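Local structure of putative laminarinase (2W39) at residues H58-P64 / V277-S282; S194-F200 / P227-N233. The protein probably hydrolyses the beta-glucosidic bonds of laminarin and lichenin as a secreted fungal glycoside hydrolase of family 16. All coordinates share one frame; numbering follows the deposited sequence. Where two conformers were deposited one is given.

Contact 1 (H58-P64 / V277-S282); sequences HTTTLSP and VNNNPS
Leu62 and Asn278 cross at about a right angle, and CD1 of Leu62 lies 3.4 Å from OD1 of Asn278. That oxygen takes its hydrogen bond from NE of Arg30, outside the two segments. Asn278 CG sits beside its own backbone N (chi1 -74°), which carries the amide along the 58-64 loop, with ND2 3.7 Å from Pro64 CA. With the amide cut back to an alanine, Arg30 NE is likely to lose this acceptor, and Leu62 and Pro64 the group they pack on. The backbones are joined by one direct hydrogen bond, from Leu62 N to Asn278 O (3.0 Å, 166° at the hydrogen). The CB of Pro281 points toward the loop. It is 3.4 Å from Thr60 O, and Pro281 CG is 3.7 Å from Thr61 OG1. A water extends the polar contact by linking Thr61 OG1 to Asn279 O. At the far end His58 CA makes a CH...O contact with Pro281 O (3.2 Å). The contact lies at the surface of the fold and joins the loop between strands 51-55 and 69-76 to the C-terminal end of helix 273-279 and the start of the 3-10 turn that follows it. Arg69 of strand 69-76 hydrogen-bonds both Thr60 O and Val277 O.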
ATOM      1  N   HIS A  58     -15.545  10.045  -8.946  1.00  7.62           N
ATOM      2  CA  HIS A  58     -15.094  11.384  -9.316  1.00  8.77           C
ATOM      3  C   HIS A  58     -16.201  12.204  -9.983  1.00  9.07           C
ATOM      4  O   HIS A  58     -15.913  13.151 -10.723  1.00  9.57           O
ATOM      5  CB  HIS A  58     -13.831  11.330 -10.182  1.00  9.40           C
ATOM      6  CG  HIS A  58     -14.049  10.724 -11.528  1.00 11.17           C
ATOM      7  ND1 HIS A  58     -13.986   9.369 -11.777  1.00 14.68           N
ATOM      8  CD2 HIS A  58     -14.327  11.312 -12.712  1.00 12.64           C
ATOM      9  CE1 HIS A  58     -14.228   9.152 -13.061  1.00 13.40           C
ATOM     10  NE2 HIS A  58     -14.441  10.315 -13.649  1.00 16.39           N
ATOM     11  N   THR A  59     -17.450  11.838  -9.694  1.00  9.10           N
ATOM     12  CA  THR A  59     -18.603  12.497 -10.316  1.00 10.85           C
ATOM     13  C   THR A  59     -19.644  13.011  -9.327  1.00 11.10           C
ATOM     14  O   THR A  59     -20.351  13.958  -9.636  1.00 12.11           O
ATOM     15  CB  THR A  59     -19.309  11.556 -11.324  1.00 11.77           C
ATOM     16  OG1 THR A  59     -19.620  10.328 -10.669  1.00 13.21           O
ATOM     17  CG2 THR A  59     -18.431  11.279 -12.548  1.00 13.25           C
ATOM     18  N   THR A  60     -19.764  12.386  -8.161  1.00 10.53           N
ATOM     19  CA  THR A  60     -20.823  12.717  -7.197  1.00 10.34           C
ATOM     20  C   THR A  60     -20.355  13.799  -6.248  1.00 10.58           C
ATOM     21  O   THR A  60     -19.261  13.700  -5.680  1.00 10.25           O
ATOM     22  CB  THR A  60     -21.182  11.481  -6.351  1.00 10.10           C
ATOM     23  OG1 THR A  60     -21.468  10.384  -7.225  1.00 10.31           O
ATOM     24  CG2 THR A  60     -22.398  11.745  -5.467  1.00 11.80           C
ATOM     25  N   THR A  61     -21.198  14.819  -6.073  1.00 11.25           N
ATOM     26  CA  THR A  61     -21.022  15.770  -4.986  1.00 11.55           C
ATOM     27  C   THR A  61     -21.764  15.197  -3.781  1.00 11.82           C
ATOM     28  O   THR A  61     -22.970  14.938  -3.856  1.00 13.19           O
ATOM     29  CB  THR A  61     -21.571  17.161  -5.373  1.00 12.41           C
ATOM     30  OG1 THR A  61     -20.834  17.655  -6.495  1.00 14.06           O
ATOM     31  CG2 THR A  61     -21.452  18.142  -4.213  1.00 13.92           C
ATOM     32  N   LEU A  62     -21.051  14.987  -2.674  1.00 11.41           N
ATOM     33  CA  LEU A  62     -21.631  14.247  -1.564  1.00 12.10           C
ATOM     34  C   LEU A  62     -22.529  15.078  -0.663  1.00 13.42           C
ATOM     35  O   LEU A  62     -22.189  16.202  -0.304  1.00 14.67           O
ATOM     36  CB  LEU A  62     -20.544  13.645  -0.680  1.00 11.09           C
ATOM     37  CG  LEU A  62     -19.442  12.841  -1.365  1.00 10.14           C
ATOM     38  CD1 LEU A  62     -18.510  12.255  -0.321  1.00 10.44           C
ATOM     39  CD2 LEU A  62     -20.049  11.723  -2.213  1.00 12.23           C
ATOM     40  N   SER A  63     -23.630  14.471  -0.236  1.00 14.48           N
ATOM     41  CA  SER A  63     -24.405  15.035   0.861  1.00 15.74           C
ATOM     42  C   SER A  63     -23.529  14.981   2.108  1.00 15.62           C
ATOM     43  O   SER A  63     -23.018  13.913   2.461  1.00 14.69           O
ATOM     44  CB  SER A  63     -25.675  14.238   1.108  1.00 16.37           C
ATOM     45  OG  SER A  63     -26.272  14.680   2.317  1.00 19.54           O
ATOM     46  N   PRO A  64     -23.357  16.123   2.798  1.00 16.12           N
ATOM     47  CA  PRO A  64     -22.533  16.086   4.015  1.00 16.04           C
ATOM     48  C   PRO A  64     -23.079  15.129   5.072  1.00 15.88           C
ATOM     49  O   PRO A  64     -22.315  14.590   5.880  1.00 14.80           O
ATOM     50  CB  PRO A  64     -22.572  17.533   4.514  1.00 16.50           C
ATOM     51  CG  PRO A  64     -22.962  18.347   3.290  1.00 17.84           C
ATOM     52  CD  PRO A  64     -23.870  17.477   2.510  1.00 16.82           C
ATOM     53  N   VAL A 277     -13.291  16.692   0.150  1.00  8.79           N
ATOM     54  CA  VAL A 277     -13.693  15.411  -0.429  1.00  8.55           C
ATOM     55  C   VAL A 277     -15.176  15.413  -0.822  1.00  8.36           C
ATOM     56  O   VAL A 277     -15.533  14.868  -1.867  1.00  8.50           O
ATOM     57  CB  VAL A 277     -13.337  14.262   0.539  1.00  8.68           C
ATOM     58  CG1 VAL A 277     -13.985  12.935   0.098  1.00  9.19           C
ATOM     59  CG2 VAL A 277     -11.820  14.116   0.630  1.00  8.78           C
ATOM     60  N   ASN A 278     -16.045  16.040  -0.023  1.00  8.50           N
ATOM     61  CA  ASN A 278     -17.460  16.096  -0.371  1.00  8.74           C
ATOM     62  C   ASN A 278     -17.697  16.860  -1.671  1.00  9.04           C
ATOM     63  O   ASN A 278     -18.492  16.460  -2.512  1.00  9.74           O
ATOM     64  CB  ASN A 278     -18.272  16.814   0.720  1.00  9.16           C
ATOM     65  CG  ASN A 278     -18.476  15.986   1.971  1.00  8.97           C
ATOM     66  OD1 ASN A 278     -18.213  14.787   1.991  1.00  9.27           O
ATOM     67  ND2 ASN A 278     -18.966  16.638   3.038  1.00  9.65           N
ATOM     68  N   ASN A 279     -17.010  17.988  -1.812  1.00  9.50           N
ATOM     69  CA  ASN A 279     -17.445  19.022  -2.748  1.00 10.55           C
ATOM     70  C   ASN A 279     -16.667  19.126  -4.043  1.00 10.35           C
ATOM     71  O   ASN A 279     -17.052  19.900  -4.924  1.00 11.41           O
ATOM     72  CB  ASN A 279     -17.572  20.352  -2.008  1.00 12.46           C
ATOM     73  CG  ASN A 279     -18.665  20.289  -0.961  1.00 14.66           C
ATOM     74  OD1 ASN A 279     -18.448  20.583   0.211  1.00 22.08           O
ATOM     75  ND2 ASN A 279     -19.846  19.863  -1.382  1.00 17.18           N
ATOM     76  N   ASN A 280     -15.624  18.309  -4.188  1.00 10.02           N
ATOM     77  CA  ASN A 280     -14.761  18.407  -5.364  1.00 10.02           C
ATOM     78  C   ASN A 280     -14.592  17.079  -6.106  1.00  9.53           C
ATOM     79  O   ASN A 280     -13.474  16.591  -6.241  1.00  9.44           O
ATOM     80  CB  ASN A 280     -13.396  18.970  -4.963  1.00 10.22           C
ATOM     81  CG  ASN A 280     -13.507  20.362  -4.380  1.00 11.69           C
ATOM     82  OD1 ASN A 280     -13.592  21.355  -5.115  1.00 14.92           O
ATOM     83  ND2 ASN A 280     -13.558  20.447  -3.061  1.00 12.25           N
ATOM     84  N   PRO A 281     -15.693  16.484  -6.604  1.00  9.95           N
ATOM     85  CA  PRO A 281     -15.562  15.179  -7.256  1.00 10.05           C
ATOM     86  C   PRO A 281     -14.528  15.167  -8.369  1.00  9.88           C
ATOM     87  O   PRO A 281     -13.777  14.201  -8.478  1.00  9.55           O
ATOM     88  CB  PRO A 281     -16.961  14.921  -7.827  1.00 10.24           C
ATOM     89  CG  PRO A 281     -17.678  16.293  -7.802  1.00 10.37           C
ATOM     90  CD  PRO A 281     -17.095  16.954  -6.601  1.00 10.50           C
ATOM     91  N   SER A 282     -14.483  16.221  -9.184  0.50 10.78           N
ATOM     92  CA  SER A 282     -13.567  16.241 -10.319  0.50 11.31           C
ATOM     93  C   SER A 282     -12.109  16.158  -9.894  0.50 10.73           C
ATOM     94  O   SER A 282     -11.272  15.623 -10.631  0.50 10.70           O
ATOM     95  CB  SER A 282     -13.815  17.469 -11.199  0.50 12.20           C
ATOM     96  OG  SER A 282     -15.086  17.367 -11.816  0.50 14.56           O
TER
HETATM   97  O   HOH W   1     -16.584  15.216 -12.364  1.00 28.13           O
HETATM   98  O   HOH W   2     -19.339  19.924  -6.457  1.00 23.62           O

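Contact 2 (S194-F200 / P227-N233); sequences SFIKVWF and PTAFFPN
Ser194 meets Asn233 at the edge of this antiparallel strand pair, with Asn233 CB 3.2 Å from Ser194 O. Phe195 CB comes to the edge of the Phe230 ring, 3.7 Å from CE2. Phe195 CG lies between the backbone N and the carbonyl carbon (chi1 61°), which sets the ring against Lys197 CE. Ile196 and Phe231 form a hydrogen-bonded pair. Ile196 N donates to Phe231 O, and Phe231 N returns a 2.8 Å bond to Ile196 O. Their side chains meet through Ile196 CG2 and Phe231 CD1, on the face shared with Val198 and Ala229. Lys197 is extended beyond CG and runs beside Phe230, pointing the same way. Its CE stands over the centre of the Phe195 ring and 3.6 Å from Phe230 CE2, while CB, CG and CD run along the Pro227 ring. Val198 pairs with Ala229 through bonds in both directions, and Thr228 is inserted beside them as a classic beta bulge. Its N gives Val198 O a second, weak bond. Trp199 receives Pro227 over one face as a CH-pi contact, CA 3.7 Å from the centroid of the five-membered ring, while its NE1 bonds Gly225 O. Thr228, itself part of the bulge, accepts from Phe200 N through OG1 (2.9 Å, 166°). Strand 229-232 pairs with strand 195-202, which pairs in turn with strand 185-191 in the antiparallel sheet of the beta sandwich. Ile196, Val198, Ala229 and Phe231 pack against strands 129-133 and 165-168.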
ATOM      1  N   SER A 194      13.335 -14.186   9.241  1.00 10.25           N
ATOM      2  CA  SER A 194      14.455 -13.380   9.684  1.00 10.43           C
ATOM      3  C   SER A 194      14.381 -11.897   9.369  1.00  9.35           C
ATOM      4  O   SER A 194      15.109 -11.122   9.962  1.00  9.81           O
ATOM      5  CB  SER A 194      15.752 -13.920   9.075  1.00 11.52           C
ATOM      6  OG  SER A 194      16.093 -15.213   9.556  1.00 13.80           O
ATOM      7  N   PHE A 195      13.542 -11.494   8.421  1.00  8.07           N
ATOM      8  CA  PHE A 195      13.479 -10.096   8.016  1.00  7.22           C
ATOM      9  C   PHE A 195      12.273  -9.848   7.138  1.00  6.17           C
ATOM     10  O   PHE A 195      11.662 -10.777   6.591  1.00  6.48           O
ATOM     11  CB  PHE A 195      14.753  -9.659   7.255  1.00  7.59           C
ATOM     12  CG  PHE A 195      15.023 -10.418   5.978  1.00  8.35           C
ATOM     13  CD1 PHE A 195      14.250 -10.211   4.829  1.00  8.57           C
ATOM     14  CD2 PHE A 195      16.085 -11.320   5.910  1.00 10.77           C
ATOM     15  CE1 PHE A 195      14.512 -10.917   3.642  1.00  9.74           C
ATOM     16  CE2 PHE A 195      16.351 -12.018   4.726  1.00 10.95           C
ATOM     17  CZ  PHE A 195      15.559 -11.809   3.609  1.00 11.12           C
ATOM     18  N   ILE A 196      11.965  -8.562   7.004  1.00  5.61           N
ATOM     19  CA  ILE A 196      11.134  -8.060   5.907  1.00  5.37           C
ATOM     20  C   ILE A 196      11.960  -7.029   5.146  1.00  5.20           C
ATOM     21  O   ILE A 196      12.631  -6.199   5.757  1.00  5.46           O
ATOM     22  CB  ILE A 196       9.806  -7.480   6.450  1.00  5.76           C
ATOM     23  CG1 ILE A 196       8.920  -8.623   6.962  1.00  6.87           C
ATOM     24  CG2 ILE A 196       9.076  -6.668   5.362  1.00  6.19           C
ATOM     25  CD1 ILE A 196       7.720  -8.196   7.780  1.00  8.54           C
ATOM     26  N   LYS A 197      11.907  -7.122   3.816  1.00  5.03           N
ATOM     27  CA  LYS A 197      12.570  -6.163   2.926  1.00  5.55           C
ATOM     28  C   LYS A 197      11.562  -5.629   1.926  1.00  5.07           C
ATOM     29  O   LYS A 197      10.703  -6.377   1.442  1.00  5.20           O
ATOM     30  CB  LYS A 197      13.712  -6.822   2.146  1.00  5.93           C
ATOM     31  CG  LYS A 197      14.931  -7.151   3.000  1.00  6.64           C
ATOM     32  CD  LYS A 197      15.976  -7.942   2.237  1.00  7.76           C
ATOM     33  CE  LYS A 197      17.106  -8.365   3.176  1.00  9.02           C
ATOM     34  NZ  LYS A 197      18.135  -9.181   2.471  1.00 11.15           N
ATOM     35  N   VAL A 198      11.682  -4.347   1.592  1.00  4.92           N
ATOM     36  CA  VAL A 198      10.931  -3.766   0.486  1.00  5.07           C
ATOM     37  C   VAL A 198      11.930  -3.118  -0.468  1.00  4.96           C
ATOM     38  O   VAL A 198      12.840  -2.401  -0.024  1.00  5.60           O
ATOM     39  CB  VAL A 198       9.906  -2.701   0.960  1.00  5.20           C
ATOM     40  CG1 VAL A 198       9.161  -2.084  -0.209  1.00  6.47           C
ATOM     41  CG2 VAL A 198       8.908  -3.281   1.955  1.00  5.96           C
ATOM     42  N   TRP A 199      11.724  -3.358  -1.762  1.00  4.78           N
ATOM     43  CA  TRP A 199      12.475  -2.651  -2.801  1.00  5.20           C
ATOM     44  C   TRP A 199      11.500  -1.822  -3.626  1.00  5.26           C
ATOM     45  O   TRP A 199      10.424  -2.316  -4.005  1.00  5.58           O
ATOM     46  CB  TRP A 199      13.128  -3.620  -3.783  1.00  6.31           C
ATOM     47  CG  TRP A 199      14.227  -4.493  -3.277  1.00  6.20           C
ATOM     48  CD1 TRP A 199      15.568  -4.308  -3.468  1.00  7.10           C
ATOM     49  CD2 TRP A 199      14.084  -5.729  -2.561  1.00  5.76           C
ATOM     50  NE1 TRP A 199      16.274  -5.347  -2.896  1.00  7.09           N
ATOM     51  CE2 TRP A 199      15.386  -6.231  -2.334  1.00  6.50           C
ATOM     52  CE3 TRP A 199      12.977  -6.467  -2.101  1.00  5.94           C
ATOM     53  CZ2 TRP A 199      15.619  -7.449  -1.675  1.00  6.98           C
ATOM     54  CZ3 TRP A 199      13.207  -7.664  -1.448  1.00  6.40           C
ATOM     55  CH2 TRP A 199      14.516  -8.144  -1.240  1.00  6.68           C
ATOM     56  N   PHE A 200      11.902  -0.594  -3.954  1.00  4.98           N
ATOM     57  CA  PHE A 200      11.233   0.185  -4.967  1.00  5.13           C
ATOM     58  C   PHE A 200      12.159   0.413  -6.153  1.00  5.10           C
ATOM     59  O   PHE A 200      13.286   0.849  -5.959  1.00  5.83           O
ATOM     60  CB  PHE A 200      10.813   1.562  -4.435  1.00  5.55           C
ATOM     61  CG  PHE A 200      10.293   2.448  -5.522  1.00  6.28           C
ATOM     62  CD1 PHE A 200       9.182   2.055  -6.273  1.00  7.23           C
ATOM     63  CD2 PHE A 200      10.956   3.623  -5.868  1.00  7.97           C
ATOM     64  CE1 PHE A 200       8.722   2.836  -7.317  1.00  9.40           C
ATOM     65  CE2 PHE A 200      10.473   4.403  -6.945  1.00  9.94           C
ATOM     66  CZ  PHE A 200       9.369   3.987  -7.631  1.00  9.81           C
ATOM     67  N   PRO A 227      17.956  -3.471  -0.355  1.00  7.06           N
ATOM     68  CA  PRO A 227      16.556  -3.061  -0.274  1.00  6.83           C
ATOM     69  C   PRO A 227      16.387  -1.577   0.044  1.00  6.42           C
ATOM     70  O   PRO A 227      17.275  -0.926   0.606  1.00  6.55           O
ATOM     71  CB  PRO A 227      16.003  -3.933   0.864  1.00  7.61           C
ATOM     72  CG  PRO A 227      17.181  -4.181   1.728  1.00  8.65           C
ATOM     73  CD  PRO A 227      18.339  -4.347   0.772  1.00  7.60           C
ATOM     74  N   THR A 228      15.231  -1.047  -0.314  1.00  5.99           N
ATOM     75  CA  THR A 228      14.858   0.306   0.049  1.00  6.13           C
ATOM     76  C   THR A 228      14.567   0.414   1.552  1.00  6.11           C
ATOM     77  O   THR A 228      15.005   1.359   2.217  1.00  6.42           O
ATOM     78  CB  THR A 228      13.644   0.741  -0.784  1.00  6.55           C
ATOM     79  OG1 THR A 228      13.936   0.552  -2.175  1.00  7.21           O
ATOM     80  CG2 THR A 228      13.322   2.191  -0.535  1.00  7.22           C
ATOM     81  N   ALA A 229      13.807  -0.561   2.069  1.00  5.94           N
ATOM     82  CA  ALA A 229      13.548  -0.671   3.505  1.00  5.61           C
ATOM     83  C   ALA A 229      13.947  -2.064   3.952  1.00  5.67           C
ATOM     84  O   ALA A 229      13.659  -3.050   3.283  1.00  6.17           O
ATOM     85  CB  ALA A 229      12.061  -0.431   3.824  1.00  6.34           C
ATOM     86  N   PHE A 230      14.609  -2.134   5.103  1.00  5.37           N
ATOM     87  CA  PHE A 230      15.063  -3.392   5.709  1.00  6.07           C
ATOM     88  C   PHE A 230      14.623  -3.390   7.155  1.00  5.43           C
ATOM     89  O   PHE A 230      14.878  -2.442   7.912  1.00  6.16           O
ATOM     90  CB  PHE A 230      16.593  -3.445   5.610  1.00  6.49           C
ATOM     91  CG  PHE A 230      17.259  -4.712   6.149  1.00  6.55           C
ATOM     92  CD1 PHE A 230      18.551  -4.625   6.654  1.00  7.69           C
ATOM     93  CD2 PHE A 230      16.653  -5.970   6.110  1.00  6.44           C
ATOM     94  CE1 PHE A 230      19.226  -5.744   7.111  1.00  8.27           C
ATOM     95  CE2 PHE A 230      17.324  -7.103   6.562  1.00  7.86           C
ATOM     96  CZ  PHE A 230      18.619  -6.977   7.063  1.00  8.59           C
ATOM     97  N   PHE A 231      13.956  -4.475   7.521  1.00  5.16           N
ATOM     98  CA  PHE A 231      13.478  -4.723   8.879  1.00  5.32           C
ATOM     99  C   PHE A 231      14.087  -6.044   9.329  1.00  5.69           C
ATOM    100  O   PHE A 231      13.494  -7.108   9.164  1.00  6.01           O
ATOM    101  CB  PHE A 231      11.954  -4.772   8.903  1.00  5.46           C
ATOM    102  CG  PHE A 231      11.317  -3.499   8.443  1.00  5.71           C
ATOM    103  CD1 PHE A 231      10.781  -3.388   7.153  1.00  6.44           C
ATOM    104  CD2 PHE A 231      11.255  -2.389   9.290  1.00  6.23           C
ATOM    105  CE1 PHE A 231      10.196  -2.181   6.739  1.00  7.04           C
ATOM    106  CE2 PHE A 231      10.667  -1.191   8.875  1.00  6.42           C
ATOM    107  CZ  PHE A 231      10.137  -1.096   7.596  1.00  6.81           C
ATOM    108  N   PRO A 232      15.322  -5.998   9.862  1.00  6.22           N
ATOM    109  CA  PRO A 232      15.991  -7.229  10.294  1.00  6.76           C
ATOM    110  C   PRO A 232      15.412  -7.711  11.628  1.00  6.78           C
ATOM    111  O   PRO A 232      14.602  -7.025  12.267  1.00  6.93           O
ATOM    112  CB  PRO A 232      17.436  -6.773  10.478  1.00  7.33           C
ATOM    113  CG  PRO A 232      17.315  -5.350  10.858  1.00  7.58           C
ATOM    114  CD  PRO A 232      16.167  -4.803  10.036  1.00  6.79           C
ATOM    115  N   ASN A 233      15.856  -8.887  12.061  1.00  6.72           N
ATOM    116  CA  ASN A 233      15.386  -9.445  13.321  1.00  7.25           C
ATOM    117  C   ASN A 233      16.268  -9.150  14.525  1.00  7.90           C
ATOM    118  O   ASN A 233      16.057  -9.709  15.605  1.00  8.97           O
ATOM    119  CB  ASN A 233      15.111 -10.950  13.178  1.00  7.21           C
ATOM    120  CG  ASN A 233      16.374 -11.780  12.996  1.00  7.35           C
ATOM    121  OD1 ASN A 233      17.477 -11.245  12.855  1.00  8.40           O
ATOM    122  ND2 ASN A 233      16.215 -13.101  12.995  1.00  7.65           N
TER

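Contacts 1 and 2 lie on opposite sides of the chain's centre. Their centres are 39 Å apart and their nearest atoms about 24 Å, so they do not touch. Along the chain, contact 2 is nested inside the loop that contact 1 closes. Contact 1 is peripheral and joins a loop to a helix end. Contact 2 is largely buried and pairs two strands. Contact 2 is the one near the sugar-binding pocket: the side chain of Phe231 is about 11 Å from the bound gluconolactone, too far to touch it. The N-acetylglucosamine about 7 Å from the His58 side chain in contact 1 belongs to a glycan on the protein itself, at Asn43, and marks no binding pocket.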